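Shikimate dehydrogenase (NADP(+)) (Thermus thermophilus, PDB 2D5C) catalyses the reversible, NADPH-linked reduction of 3-dehydroshikimate to shikimate, the fourth of seven steps on the pathway to chorismate and the aromatic amino acids. Local coordinates at residues Ser75-Arg80 and Val131-Arg136; Asn98-Gly103 and Leu229-Trp234; Gln235-Phe240 and Leu246-Ser251. All blocks are in the same frame, centred on the assembly; numbering follows the deposited sequence.

Followed from the N terminus, the chain first builds most of the mixed sheet of the substrate-binding domain and then reaches 75-80, the first half of contact 1. It passes 98-103, enters the parallel Rossmann sheet, and at 131-136 closes contact 1 between the two domains. Contact 2 closes much later, when 229-234 returns to 98-103, so contacts 1 and 2 cross along the chain; they touch in space, where Ala-134 and Phe-133 meet Ala-101. Contact 3 follows in series: the end of helix 229-244 and a short turn lead from 235-240 to 246-251, tying helix 229-244 to the start of helix 250-260. Contacts 2 and 3 share helix 229-244, adjoin each other, and both reach the bound shikimate.

Contact 1. Residues Ser75-Arg80 and Val131-Arg136; sequences SPEAQR and VAFALR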
ATOM      1  N   SER A  75      -5.093   9.229  -3.813  1.00 19.83           N
ATOM      2  CA  SER A  75      -4.180   9.489  -4.915  1.00 18.17           C
ATOM      3  C   SER A  75      -4.551  10.780  -5.635  1.00 16.61           C
ATOM      4  O   SER A  75      -5.714  11.188  -5.643  1.00 20.04           O
ATOM      5  CB  SER A  75      -4.197   8.342  -5.924  1.00 22.86           C
ATOM      6  OG  SER A  75      -5.408   8.344  -6.671  1.00 24.46           O
ATOM      7  N   PRO A  76      -3.556  11.444  -6.233  1.00 19.49           N
ATOM      8  CA  PRO A  76      -3.824  12.695  -6.952  1.00 23.23           C
ATOM      9  C   PRO A  76      -4.948  12.511  -7.972  1.00 27.12           C
ATOM     10  O   PRO A  76      -5.826  13.367  -8.108  1.00 24.11           O
ATOM     11  CB  PRO A  76      -2.485  13.005  -7.613  1.00 23.92           C
ATOM     12  CG  PRO A  76      -1.483  12.425  -6.641  1.00 28.30           C
ATOM     13  CD  PRO A  76      -2.126  11.094  -6.306  1.00 23.90           C
ATOM     14  N   GLU A  77      -4.926  11.386  -8.684  1.00 21.13           N
ATOM     15  CA  GLU A  77      -5.960  11.112  -9.681  1.00 24.48           C
ATOM     16  C   GLU A  77      -7.330  10.903  -9.055  1.00 26.28           C
ATOM     17  O   GLU A  77      -8.331  11.424  -9.551  1.00 25.73           O
ATOM     18  CB  GLU A  77      -5.592   9.888 -10.510  1.00 25.33           C
ATOM     19  CG  GLU A  77      -4.256  10.011 -11.185  1.00 30.25           C
ATOM     20  CD  GLU A  77      -3.143   9.451 -10.341  1.00 35.95           C
ATOM     21  OE1 GLU A  77      -3.202   9.609  -9.100  1.00 28.00           O
ATOM     22  OE2 GLU A  77      -2.209   8.861 -10.925  1.00 35.12           O
ATOM     23  N   ALA A  78      -7.384  10.148  -7.963  1.00 20.19           N
ATOM     24  CA  ALA A  78      -8.656   9.895  -7.319  1.00 23.73           C
ATOM     25  C   ALA A  78      -9.203  11.193  -6.743  1.00 24.91           C
ATOM     26  O   ALA A  78     -10.414  11.359  -6.637  1.00 27.27           O
ATOM     27  CB  ALA A  78      -8.503   8.838  -6.229  1.00 23.95           C
ATOM     28  N   GLN A  79      -8.315  12.119  -6.382  1.00 24.87           N
ATOM     29  CA  GLN A  79      -8.766  13.399  -5.839  1.00 24.61           C
ATOM     30  C   GLN A  79      -9.489  14.197  -6.918  1.00 24.00           C
ATOM     31  O   GLN A  79     -10.566  14.746  -6.690  1.00 27.66           O
ATOM     32  CB  GLN A  79      -7.578  14.221  -5.315  1.00 21.94           C
ATOM     33  CG  GLN A  79      -6.999  13.709  -4.001  1.00 28.17           C
ATOM     34  CD  GLN A  79      -5.848  14.568  -3.494  1.00 31.36           C
ATOM     35  OE1 GLN A  79      -5.887  15.795  -3.592  1.00 34.11           O
ATOM     36  NE2 GLN A  79      -4.826  13.925  -2.933  1.00 30.72           N
ATOM     37  N   ARG A  80      -8.888  14.256  -8.093  1.00 21.64           N
ATOM     38  CA  ARG A  80      -9.475  15.005  -9.204  1.00 25.69           C
ATOM     39  C   ARG A  80     -10.774  14.346  -9.649  1.00 26.10           C
ATOM     40  O   ARG A  80     -11.773  15.012  -9.892  1.00 24.63           O
ATOM     41  CB  ARG A  80      -8.481  15.069 -10.364  1.00 23.66           C
ATOM     42  CG  ARG A  80      -7.140  15.716 -10.010  1.00 30.18           C
ATOM     43  CD  ARG A  80      -7.206  17.239 -10.012  1.00 33.75           C
ATOM     44  NE  ARG A  80      -8.242  17.787  -9.136  1.00 41.09           N
ATOM     45  CZ  ARG A  80      -8.079  18.068  -7.846  1.00 40.40           C
ATOM     46  NH1 ARG A  80      -6.908  17.857  -7.259  1.00 32.14           N
ATOM     47  NH2 ARG A  80      -9.091  18.569  -7.144  1.00 36.55           N
ATOM     48  N   VAL A 131     -13.878   7.953 -16.538  1.00 18.16           N
ATOM     49  CA  VAL A 131     -13.714   7.773 -17.981  1.00 18.05           C
ATOM     50  C   VAL A 131     -13.266   9.080 -18.639  1.00 17.28           C
ATOM     51  O   VAL A 131     -12.355   9.087 -19.473  1.00 20.97           O
ATOM     52  CB  VAL A 131     -15.035   7.272 -18.626  1.00 19.84           C
ATOM     53  CG1 VAL A 131     -14.933   7.302 -20.149  1.00 18.30           C
ATOM     54  CG2 VAL A 131     -15.305   5.846 -18.158  1.00 21.26           C
ATOM     55  N   ALA A 132     -13.905  10.187 -18.270  1.00 19.49           N
ATOM     56  CA  ALA A 132     -13.536  11.482 -18.820  1.00 20.65           C
ATOM     57  C   ALA A 132     -12.075  11.795 -18.476  1.00 17.86           C
ATOM     58  O   ALA A 132     -11.324  12.303 -19.313  1.00 22.61           O
ATOM     59  CB  ALA A 132     -14.470  12.584 -18.262  1.00 19.45           C
ATOM     60  N   PHE A 133     -11.673  11.495 -17.242  1.00 18.09           N
ATOM     61  CA  PHE A 133     -10.299  11.730 -16.803  1.00 17.77           C
ATOM     62  C   PHE A 133      -9.312  10.914 -17.637  1.00 21.10           C
ATOM     63  O   PHE A 133      -8.276  11.419 -18.078  1.00 23.53           O
ATOM     64  CB  PHE A 133     -10.152  11.357 -15.325  1.00 17.44           C
ATOM     65  CG  PHE A 133      -8.769  11.599 -14.766  1.00 25.08           C
ATOM     66  CD1 PHE A 133      -7.759  10.656 -14.932  1.00 24.06           C
ATOM     67  CD2 PHE A 133      -8.482  12.776 -14.085  1.00 27.48           C
ATOM     68  CE1 PHE A 133      -6.482  10.889 -14.424  1.00 23.68           C
ATOM     69  CE2 PHE A 133      -7.205  13.012 -13.574  1.00 26.87           C
ATOM     70  CZ  PHE A 133      -6.211  12.061 -13.750  1.00 22.05           C
ATOM     71  N   ALA A 134      -9.644   9.651 -17.864  1.00 18.97           N
ATOM     72  CA  ALA A 134      -8.790   8.774 -18.647  1.00 21.34           C
ATOM     73  C   ALA A 134      -8.674   9.232 -20.099  1.00 20.00           C
ATOM     74  O   ALA A 134      -7.569   9.256 -20.664  1.00 22.20           O
ATOM     75  CB  ALA A 134      -9.327   7.352 -18.587  1.00 20.01           C
ATOM     76  N   LEU A 135      -9.800   9.594 -20.718  1.00 16.41           N
ATOM     77  CA  LEU A 135      -9.768  10.036 -22.109  1.00 20.06           C
ATOM     78  C   LEU A 135      -9.016  11.350 -22.234  1.00 19.62           C
ATOM     79  O   LEU A 135      -8.388  11.611 -23.257  1.00 22.26           O
ATOM     80  CB  LEU A 135     -11.182  10.206 -22.660  1.00 21.78           C
ATOM     81  CG  LEU A 135     -11.980   8.913 -22.771  1.00 24.30           C
ATOM     82  CD1 LEU A 135     -13.393   9.237 -23.208  1.00 23.37           C
ATOM     83  CD2 LEU A 135     -11.308   7.985 -23.776  1.00 32.32           C
ATOM     84  N   ARG A 136      -9.079  12.177 -21.189  1.00 19.39           N
ATOM     85  CA  ARG A 136      -8.367  13.461 -21.212  1.00 19.74           C
ATOM     86  C   ARG A 136      -6.867  13.175 -21.143  1.00 18.04           C
ATOM     87  O   ARG A 136      -6.055  13.795 -21.849  1.00 22.95           O
ATOM     88  CB  ARG A 136      -8.771  14.339 -20.013  1.00 21.09           C
ATOM     89  CG  ARG A 136      -8.114  15.742 -20.057  1.00 23.95           C
ATOM     90  CD  ARG A 136      -8.298  16.547 -18.761  1.00 25.56           C
ATOM     91  NE  ARG A 136      -7.531  16.006 -17.637  1.00 27.81           N
ATOM     92  CZ  ARG A 136      -7.217  16.703 -16.547  1.00 34.42           C
ATOM     93  NH1 ARG A 136      -7.603  17.968 -16.438  1.00 32.77           N
ATOM     94  NH2 ARG A 136      -6.515  16.140 -15.563  1.00 29.20           N
TER
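Phe-133 reaches from helix 126-137 of the Rossmann-type nucleotide-binding domain to helix 76-81 of the substrate-binding domain, and this one ring carries the contact. Its far end meets the aliphatic part of Glu-77, with CZ 3.8 Å from Glu-77 CG, while Phe-133 CE2 lies 4.0 Å from Arg-80 CB. Both approaches are oblique to the ring. The residues sit one turn apart on helix 76-81, so two charged side chains offer their methylenes to a single aromatic group. Phe-133 can extend across because its CG stands anti to the backbone N (chi1 -179°), which carries the ring off the helix. The polar ends turn elsewhere: the Glu-77 chain bends at chi2, and its OE2 makes a long, weak ion pair with Arg-93 of the second subunit. On the other helix, Arg-136 donates from NH1 to Phe-159 O and lies in a cation-pi contact with the Phe-159 ring. Behind the first shell, Arg-129 NH2 is hydrogen-bonded to Arg-80 O, a second link between the two helices. The start of helix 76-81 is fixed by Ser-75, the N-cap residue, whose OG accepts from Ala-78 N at 3.0 Å with an N-H...O angle of 156°.

Contact 2. Residues Asn98-Gly103 and Leu229-Trp234; sequences NTDAPG and LPMLAW. With SKM ((3R,4S,5R)-3,4,5-trihydroxycyclohex-1-ene-1-carboxylic acid), chain E.
Gly-103 packs directly against Trp-234, with Met-231 reaching Asp-100 beside it. The absence of a side chain at Gly-103 lets the backbones approach to 4.7 Å between Gly-103 CA and Trp-234 CA, and Gly-103 O rests 3.5 Å from Trp-234 CB. Alongside, Met-231 runs fully extended (chi1 -179°, chi2 178°) and lays its terminal CE 3.4 Å from Asp-100 O, against the Asp-100 CB as well. Asp-100 belongs to the shikimate site in the cleft between the substrate-binding and Rossmann domains, while Met-231 packs on Leu-205 of the NADP(+) site. In the first turn of its helix, Asp-100 accepts through OD1 from shikimate O12 at 2.8 Å, and its OD2 forms a salt bridge with Lys-64, the proton acceptor. Replacing Asp-100 by an alanine removes the carboxylate and would probably leave shikimate O12 without this acceptor and Lys-64 without its salt-bridge partner. Asn-98 OD1 caps the same helix start, taking Ala-101 N at 3.0 Å and Asp-100 N in a weaker bond. The packing is looser at partly exposed Trp-234, whose indole leads away from 98-103 toward Glu-106 and Pro-250 after CB has touched Gly-103 O.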
ATOM      1  N   ASN A  98      -7.797   5.015  -7.850  1.00 20.80           N
ATOM      2  CA  ASN A  98      -8.871   4.810  -8.808  1.00 20.43           C
ATOM      3  C   ASN A  98      -8.323   4.022  -9.969  1.00 20.14           C
ATOM      4  O   ASN A  98      -7.518   4.542 -10.740  1.00 19.89           O
ATOM      5  CB  ASN A  98      -9.423   6.134  -9.324  1.00 22.44           C
ATOM      6  CG  ASN A  98     -10.654   5.933 -10.209  1.00 24.12           C
ATOM      7  OD1 ASN A  98     -10.576   5.317 -11.278  1.00 24.47           O
ATOM      8  ND2 ASN A  98     -11.789   6.439  -9.759  1.00 20.71           N
ATOM      9  N   THR A  99      -8.730   2.756 -10.081  1.00 20.96           N
ATOM     10  CA  THR A  99      -8.257   1.961 -11.198  1.00 19.23           C
ATOM     11  C   THR A  99      -9.262   1.934 -12.351  1.00 20.67           C
ATOM     12  O   THR A  99      -8.977   1.346 -13.378  1.00 21.32           O
ATOM     13  CB  THR A  99      -7.907   0.521 -10.763  1.00 20.22           C
ATOM     14  OG1 THR A  99      -9.094  -0.158 -10.328  1.00 23.19           O
ATOM     15  CG2 THR A  99      -6.888   0.556  -9.621  1.00 22.18           C
ATOM     16  N   ASP A 100     -10.420   2.580 -12.184  1.00 22.24           N
ATOM     17  CA  ASP A 100     -11.413   2.635 -13.271  1.00 22.88           C
ATOM     18  C   ASP A 100     -10.837   3.416 -14.440  1.00 21.66           C
ATOM     19  O   ASP A 100     -11.011   3.031 -15.600  1.00 23.34           O
ATOM     20  CB  ASP A 100     -12.717   3.329 -12.838  1.00 23.87           C
ATOM     21  CG  ASP A 100     -13.566   2.487 -11.907  1.00 24.99           C
ATOM     22  OD1 ASP A 100     -13.776   1.281 -12.180  1.00 31.52           O
ATOM     23  OD2 ASP A 100     -14.052   3.039 -10.897  1.00 31.40           O
ATOM     24  N   ALA A 101     -10.146   4.520 -14.154  1.00 20.87           N
ATOM     25  CA  ALA A 101      -9.577   5.332 -15.236  1.00 19.56           C
ATOM     26  C   ALA A 101      -8.512   4.601 -16.067  1.00 20.02           C
ATOM     27  O   ALA A 101      -8.657   4.463 -17.278  1.00 21.52           O
ATOM     28  CB  ALA A 101      -9.012   6.656 -14.674  1.00 20.38           C
ATOM     29  N   PRO A 102      -7.423   4.126 -15.436  1.00 21.83           N
ATOM     30  CA  PRO A 102      -6.409   3.424 -16.229  1.00 20.85           C
ATOM     31  C   PRO A 102      -6.952   2.123 -16.834  1.00 20.09           C
ATOM     32  O   PRO A 102      -6.551   1.726 -17.928  1.00 23.44           O
ATOM     33  CB  PRO A 102      -5.287   3.183 -15.217  1.00 22.15           C
ATOM     34  CG  PRO A 102      -6.023   3.113 -13.903  1.00 23.00           C
ATOM     35  CD  PRO A 102      -7.000   4.246 -14.032  1.00 23.18           C
ATOM     36  N   GLY A 103      -7.873   1.485 -16.123  1.00 21.77           N
ATOM     37  CA  GLY A 103      -8.463   0.246 -16.612  1.00 23.92           C
ATOM     38  C   GLY A 103      -9.220   0.487 -17.904  1.00 27.83           C
ATOM     39  O   GLY A 103      -9.187  -0.319 -18.839  1.00 25.56           O
ATOM     40  N   LEU A 229     -17.226  -5.717 -19.822  1.00 23.56           N
ATOM     41  CA  LEU A 229     -16.357  -6.707 -19.194  1.00 25.25           C
ATOM     42  C   LEU A 229     -14.858  -6.408 -19.286  1.00 26.17           C
ATOM     43  O   LEU A 229     -14.127  -6.600 -18.309  1.00 29.27           O
ATOM     44  CB  LEU A 229     -16.637  -8.109 -19.749  1.00 31.20           C
ATOM     45  CG  LEU A 229     -17.996  -8.751 -19.440  1.00 34.98           C
ATOM     46  CD1 LEU A 229     -17.942 -10.228 -19.844  1.00 32.50           C
ATOM     47  CD2 LEU A 229     -18.330  -8.621 -17.960  1.00 30.86           C
ATOM     48  N   PRO A 230     -14.369  -5.957 -20.458  1.00 24.34           N
ATOM     49  CA  PRO A 230     -12.936  -5.672 -20.527  1.00 25.19           C
ATOM     50  C   PRO A 230     -12.499  -4.636 -19.484  1.00 24.67           C
ATOM     51  O   PRO A 230     -11.451  -4.799 -18.855  1.00 25.01           O
ATOM     52  CB  PRO A 230     -12.749  -5.194 -21.962  1.00 26.75           C
ATOM     53  CG  PRO A 230     -13.779  -6.025 -22.703  1.00 25.69           C
ATOM     54  CD  PRO A 230     -14.979  -5.898 -21.800  1.00 22.89           C
ATOM     55  N   MET A 231     -13.287  -3.576 -19.297  1.00 23.88           N
ATOM     56  CA  MET A 231     -12.932  -2.554 -18.304  1.00 20.57           C
ATOM     57  C   MET A 231     -13.020  -3.150 -16.900  1.00 23.96           C
ATOM     58  O   MET A 231     -12.182  -2.869 -16.041  1.00 23.59           O
ATOM     59  CB  MET A 231     -13.878  -1.350 -18.389  1.00 24.77           C
ATOM     60  CG  MET A 231     -13.540  -0.232 -17.401  1.00 33.34           C
ATOM     61  SD  MET A 231     -14.645   1.192 -17.591  1.00 39.88           S
ATOM     62  CE  MET A 231     -14.277   2.139 -16.092  1.00 26.54           C
ATOM     63  N   LEU A 232     -14.038  -3.973 -16.662  1.00 23.39           N
ATOM     64  CA  LEU A 232     -14.203  -4.584 -15.348  1.00 26.44           C
ATOM     65  C   LEU A 232     -12.963  -5.408 -14.998  1.00 26.63           C
ATOM     66  O   LEU A 232     -12.443  -5.337 -13.878  1.00 26.59           O
ATOM     67  CB  LEU A 232     -15.448  -5.482 -15.333  1.00 25.91           C
ATOM     68  CG  LEU A 232     -15.771  -6.176 -14.005  1.00 30.23           C
ATOM     69  CD1 LEU A 232     -16.036  -5.140 -12.934  1.00 26.22           C
ATOM     70  CD2 LEU A 232     -16.994  -7.076 -14.179  1.00 25.56           C
ATOM     71  N   ALA A 233     -12.487  -6.176 -15.971  1.00 23.05           N
ATOM     72  CA  ALA A 233     -11.315  -7.035 -15.787  1.00 26.56           C
ATOM     73  C   ALA A 233     -10.024  -6.255 -15.578  1.00 27.37           C
ATOM     74  O   ALA A 233      -9.198  -6.620 -14.733  1.00 27.03           O
ATOM     75  CB  ALA A 233     -11.154  -7.961 -16.979  1.00 25.26           C
ATOM     76  N   TRP A 234      -9.834  -5.193 -16.353  1.00 24.49           N
ATOM     77  CA  TRP A 234      -8.626  -4.396 -16.213  1.00 24.79           C
ATOM     78  C   TRP A 234      -8.588  -3.579 -14.925  1.00 26.32           C
ATOM     79  O   TRP A 234      -7.546  -3.524 -14.261  1.00 24.89           O
ATOM     80  CB  TRP A 234      -8.450  -3.490 -17.432  1.00 22.03           C
ATOM     81  CG  TRP A 234      -7.627  -4.135 -18.482  1.00 25.08           C
ATOM     82  CD1 TRP A 234      -8.069  -4.723 -19.632  1.00 25.35           C
ATOM     83  CD2 TRP A 234      -6.209  -4.301 -18.464  1.00 25.67           C
ATOM     84  NE1 TRP A 234      -7.009  -5.244 -20.334  1.00 29.46           N
ATOM     85  CE2 TRP A 234      -5.854  -4.999 -19.640  1.00 26.79           C
ATOM     86  CE3 TRP A 234      -5.199  -3.927 -17.564  1.00 22.84           C
ATOM     87  CZ2 TRP A 234      -4.534  -5.331 -19.944  1.00 28.47           C
ATOM     88  CZ3 TRP A 234      -3.887  -4.256 -17.863  1.00 24.21           C
ATOM     89  CH2 TRP A 234      -3.564  -4.952 -19.048  1.00 26.31           C
TER
HETATM   90  O12 SKM E 301     -14.740   0.042  -9.918  1.00 33.18           O
HETATM   91  C8  SKM E 301     -15.338  -1.263  -9.939  1.00 35.91           C
HETATM   92  C6  SKM E 301     -15.235  -1.903  -8.527  1.00 34.81           C
HETATM   93  O7  SKM E 301     -13.861  -1.993  -8.156  1.00 29.00           O
HETATM   94  C5  SKM E 301     -15.864  -3.320  -8.505  1.00 34.69           C
HETATM   95  C4  SKM E 301     -17.139  -3.424  -9.345  1.00 42.15           C
HETATM   96  C1  SKM E 301     -17.947  -4.665  -9.220  1.00 44.77           C
HETATM   97  O2  SKM E 301     -17.546  -5.640  -8.381  1.00 36.55           O
HETATM   98  O3  SKM E 301     -18.975  -4.810  -9.867  1.00 46.76           O
HETATM   99  C10 SKM E 301     -17.557  -2.466 -10.176  1.00 38.77           C
HETATM  100  C9  SKM E 301     -16.828  -1.155 -10.383  1.00 39.36           C
HETATM  101  O11 SKM E 301     -17.485  -0.140  -9.606  1.00 40.58           O

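Contact 3. Residues Gln235-Phe240 and Leu246-Ser251; sequences QGALAF and LLPDPS. With SKM ((3R,4S,5R)-3,4,5-trihydroxycyclohex-1-ene-1-carboxylic acid), chain E.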
ATOM      1  N   GLN A 235      -9.697  -2.941 -14.555  1.00 23.46           N
ATOM      2  CA  GLN A 235      -9.661  -2.177 -13.316  1.00 22.83           C
ATOM      3  C   GLN A 235      -9.392  -3.133 -12.155  1.00 27.04           C
ATOM      4  O   GLN A 235      -8.729  -2.768 -11.173  1.00 22.62           O
ATOM      5  CB  GLN A 235     -10.957  -1.375 -13.107  1.00 22.42           C
ATOM      6  CG  GLN A 235     -12.244  -2.178 -12.856  1.00 26.26           C
ATOM      7  CD  GLN A 235     -12.350  -2.747 -11.451  1.00 26.67           C
ATOM      8  OE1 GLN A 235     -12.001  -2.087 -10.463  1.00 22.92           O
ATOM      9  NE2 GLN A 235     -12.864  -3.974 -11.348  1.00 22.96           N
ATOM     10  N   GLY A 236      -9.880  -4.373 -12.287  1.00 21.31           N
ATOM     11  CA  GLY A 236      -9.666  -5.369 -11.251  1.00 22.07           C
ATOM     12  C   GLY A 236      -8.218  -5.839 -11.201  1.00 20.78           C
ATOM     13  O   GLY A 236      -7.635  -5.930 -10.115  1.00 24.44           O
ATOM     14  N   ALA A 237      -7.629  -6.151 -12.352  1.00 21.63           N
ATOM     15  CA  ALA A 237      -6.237  -6.603 -12.391  1.00 18.81           C
ATOM     16  C   ALA A 237      -5.324  -5.519 -11.836  1.00 23.66           C
ATOM     17  O   ALA A 237      -4.376  -5.795 -11.096  1.00 20.31           O
ATOM     18  CB  ALA A 237      -5.819  -6.935 -13.823  1.00 22.57           C
ATOM     19  N   LEU A 238      -5.618  -4.276 -12.200  1.00 20.79           N
ATOM     20  CA  LEU A 238      -4.811  -3.161 -11.714  1.00 21.27           C
ATOM     21  C   LEU A 238      -4.940  -2.999 -10.211  1.00 19.23           C
ATOM     22  O   LEU A 238      -3.967  -2.644  -9.538  1.00 22.76           O
ATOM     23  CB  LEU A 238      -5.215  -1.860 -12.411  1.00 18.27           C
ATOM     24  CG  LEU A 238      -4.880  -1.792 -13.898  1.00 22.45           C
ATOM     25  CD1 LEU A 238      -5.418  -0.492 -14.469  1.00 26.34           C
ATOM     26  CD2 LEU A 238      -3.384  -1.890 -14.110  1.00 20.19           C
ATOM     27  N   ALA A 239      -6.126  -3.249  -9.673  1.00 19.31           N
ATOM     28  CA  ALA A 239      -6.315  -3.119  -8.227  1.00 17.81           C
ATOM     29  C   ALA A 239      -5.529  -4.220  -7.521  1.00 20.50           C
ATOM     30  O   ALA A 239      -4.917  -3.998  -6.472  1.00 19.91           O
ATOM     31  CB  ALA A 239      -7.800  -3.226  -7.861  1.00 20.03           C
ATOM     32  N   PHE A 240      -5.553  -5.419  -8.097  1.00 20.49           N
ATOM     33  CA  PHE A 240      -4.823  -6.539  -7.510  1.00 22.26           C
ATOM     34  C   PHE A 240      -3.322  -6.240  -7.454  1.00 25.14           C
ATOM     35  O   PHE A 240      -2.647  -6.595  -6.482  1.00 23.39           O
ATOM     36  CB  PHE A 240      -5.071  -7.821  -8.318  1.00 24.07           C
ATOM     37  CG  PHE A 240      -4.726  -9.072  -7.568  1.00 21.06           C
ATOM     38  CD1 PHE A 240      -5.711  -9.794  -6.907  1.00 22.11           C
ATOM     39  CD2 PHE A 240      -3.402  -9.506  -7.502  1.00 21.85           C
ATOM     40  CE1 PHE A 240      -5.385 -10.950  -6.178  1.00 29.44           C
ATOM     41  CE2 PHE A 240      -3.064 -10.647  -6.785  1.00 24.79           C
ATOM     42  CZ  PHE A 240      -4.056 -11.373  -6.121  1.00 30.83           C
ATOM     43  N   LEU A 246       1.649  -7.713  -7.777  1.00 23.36           N
ATOM     44  CA  LEU A 246       1.562  -8.708  -8.851  1.00 25.02           C
ATOM     45  C   LEU A 246       0.386  -8.418  -9.776  1.00 23.50           C
ATOM     46  O   LEU A 246      -0.694  -8.079  -9.309  1.00 24.42           O
ATOM     47  CB  LEU A 246       1.392 -10.111  -8.253  1.00 27.72           C
ATOM     48  CG  LEU A 246       2.555 -10.639  -7.404  1.00 30.04           C
ATOM     49  CD1 LEU A 246       2.151 -11.931  -6.722  1.00 36.13           C
ATOM     50  CD2 LEU A 246       3.769 -10.846  -8.283  1.00 33.75           C
ATOM     51  N   LEU A 247       0.596  -8.562 -11.084  1.00 23.27           N
ATOM     52  CA  LEU A 247      -0.479  -8.325 -12.046  1.00 25.50           C
ATOM     53  C   LEU A 247      -1.081  -9.632 -12.579  1.00 25.72           C
ATOM     54  O   LEU A 247      -0.429 -10.367 -13.319  1.00 28.84           O
ATOM     55  CB  LEU A 247       0.036  -7.489 -13.227  1.00 27.83           C
ATOM     56  CG  LEU A 247      -0.995  -7.036 -14.279  1.00 27.36           C
ATOM     57  CD1 LEU A 247      -1.974  -6.036 -13.678  1.00 26.58           C
ATOM     58  CD2 LEU A 247      -0.268  -6.392 -15.451  1.00 32.73           C
ATOM     59  N   PRO A 248      -2.322  -9.952 -12.185  1.00 27.03           N
ATOM     60  CA  PRO A 248      -2.941 -11.185 -12.683  1.00 25.96           C
ATOM     61  C   PRO A 248      -3.300 -10.947 -14.157  1.00 29.93           C
ATOM     62  O   PRO A 248      -3.407  -9.793 -14.593  1.00 28.22           O
ATOM     63  CB  PRO A 248      -4.163 -11.341 -11.782  1.00 28.07           C
ATOM     64  CG  PRO A 248      -4.535  -9.906 -11.469  1.00 25.91           C
ATOM     65  CD  PRO A 248      -3.191  -9.277 -11.204  1.00 25.18           C
ATOM     66  N   ASP A 249      -3.485 -12.017 -14.927  1.00 29.02           N
ATOM     67  CA  ASP A 249      -3.811 -11.869 -16.350  1.00 29.68           C
ATOM     68  C   ASP A 249      -5.201 -11.274 -16.542  1.00 25.02           C
ATOM     69  O   ASP A 249      -6.198 -11.884 -16.163  1.00 24.27           O
ATOM     70  CB  ASP A 249      -3.751 -13.215 -17.072  1.00 38.31           C
ATOM     71  CG  ASP A 249      -3.889 -13.061 -18.572  1.00 40.32           C
ATOM     72  OD1 ASP A 249      -2.856 -12.892 -19.253  1.00 47.30           O
ATOM     73  OD2 ASP A 249      -5.030 -13.074 -19.065  1.00 42.25           O
ATOM     74  N   PRO A 250      -5.285 -10.065 -17.138  1.00 23.36           N
ATOM     75  CA  PRO A 250      -6.567  -9.391 -17.367  1.00 28.70           C
ATOM     76  C   PRO A 250      -7.559 -10.193 -18.208  1.00 25.16           C
ATOM     77  O   PRO A 250      -8.749 -10.231 -17.905  1.00 27.55           O
ATOM     78  CB  PRO A 250      -6.152  -8.081 -18.043  1.00 28.30           C
ATOM     79  CG  PRO A 250      -4.779  -7.833 -17.467  1.00 30.13           C
ATOM     80  CD  PRO A 250      -4.163  -9.204 -17.546  1.00 29.82           C
ATOM     81  N   SER A 251      -7.067 -10.827 -19.266  1.00 32.32           N
ATOM     82  CA  SER A 251      -7.935 -11.626 -20.129  1.00 31.64           C
ATOM     83  C   SER A 251      -8.499 -12.809 -19.350  1.00 32.51           C
ATOM     84  O   SER A 251      -9.640 -13.222 -19.563  1.00 32.56           O
ATOM     85  CB  SER A 251      -7.159 -12.114 -21.353  1.00 30.42           C
ATOM     86  OG  SER A 251      -6.794 -11.029 -22.188  1.00 41.73           O
TER
HETATM   87  O12 SKM E 301     -14.740   0.042  -9.918  1.00 33.18           O
HETATM   88  C8  SKM E 301     -15.338  -1.263  -9.939  1.00 35.91           C
HETATM   89  C6  SKM E 301     -15.235  -1.903  -8.527  1.00 34.81           C
HETATM   90  O7  SKM E 301     -13.861  -1.993  -8.156  1.00 29.00           O
HETATM   91  C5  SKM E 301     -15.864  -3.320  -8.505  1.00 34.69           C
HETATM   92  C4  SKM E 301     -17.139  -3.424  -9.345  1.00 42.15           C
HETATM   93  C1  SKM E 301     -17.947  -4.665  -9.220  1.00 44.77           C
HETATM   94  O2  SKM E 301     -17.546  -5.640  -8.381  1.00 36.55           O
HETATM   95  O3  SKM E 301     -18.975  -4.810  -9.867  1.00 46.76           O
HETATM   96  C10 SKM E 301     -17.557  -2.466 -10.176  1.00 38.77           C
HETATM   97  C9  SKM E 301     -16.828  -1.155 -10.383  1.00 39.36           C
HETATM   98  O11 SKM E 301     -17.485  -0.140  -9.606  1.00 40.58           O
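A helix-loop-helix unit near the C terminus is packed together here, its loop and the first turn of helix 250-260 running back along helix 229-244. Ala-237 is the small residue on which the return run settles: its CB lies 3.9 Å from Pro-250 CG and 4.0 Å from Pro-248 CG. Leu-247 adds its CD1 beside the prolines, 3.5 Å from Ala-237 O. Although its side chain sets off away from the helix, CG anti to the backbone N (chi1 -175°) leads a branch back. Phe-240, one turn further, crosses the Pro-248 ring obliquely, with CD2 3.7 Å from Pro-248 CD, and receives Leu-246 O at its edge, in the ring plane, at 3.6 Å from CD2. Ala-23 and Leu-24 of helix 16-26 pack against the same phenylalanine, so the unit also rests on the substrate-binding domain.

At the opposite end of the segment, Gln-235 serves the ligand: its OE1 accepts from shikimate O7 at 3.0 Å. CG lies between the backbone N and the carbonyl carbon (chi1 67°) and the chain bends again at chi2, folding the amide back to reach Leu-232. Between the two segments the side chains that meet are apolar, whereas Gln-235 uses both polar atoms of its amide, OE1 for shikimate and NE2 for Leu-232 O; one short helical run thus separates hydrophobic packing from substrate recognition, and the bond to Leu-232 is likely to fix the amide with its oxygen toward shikimate.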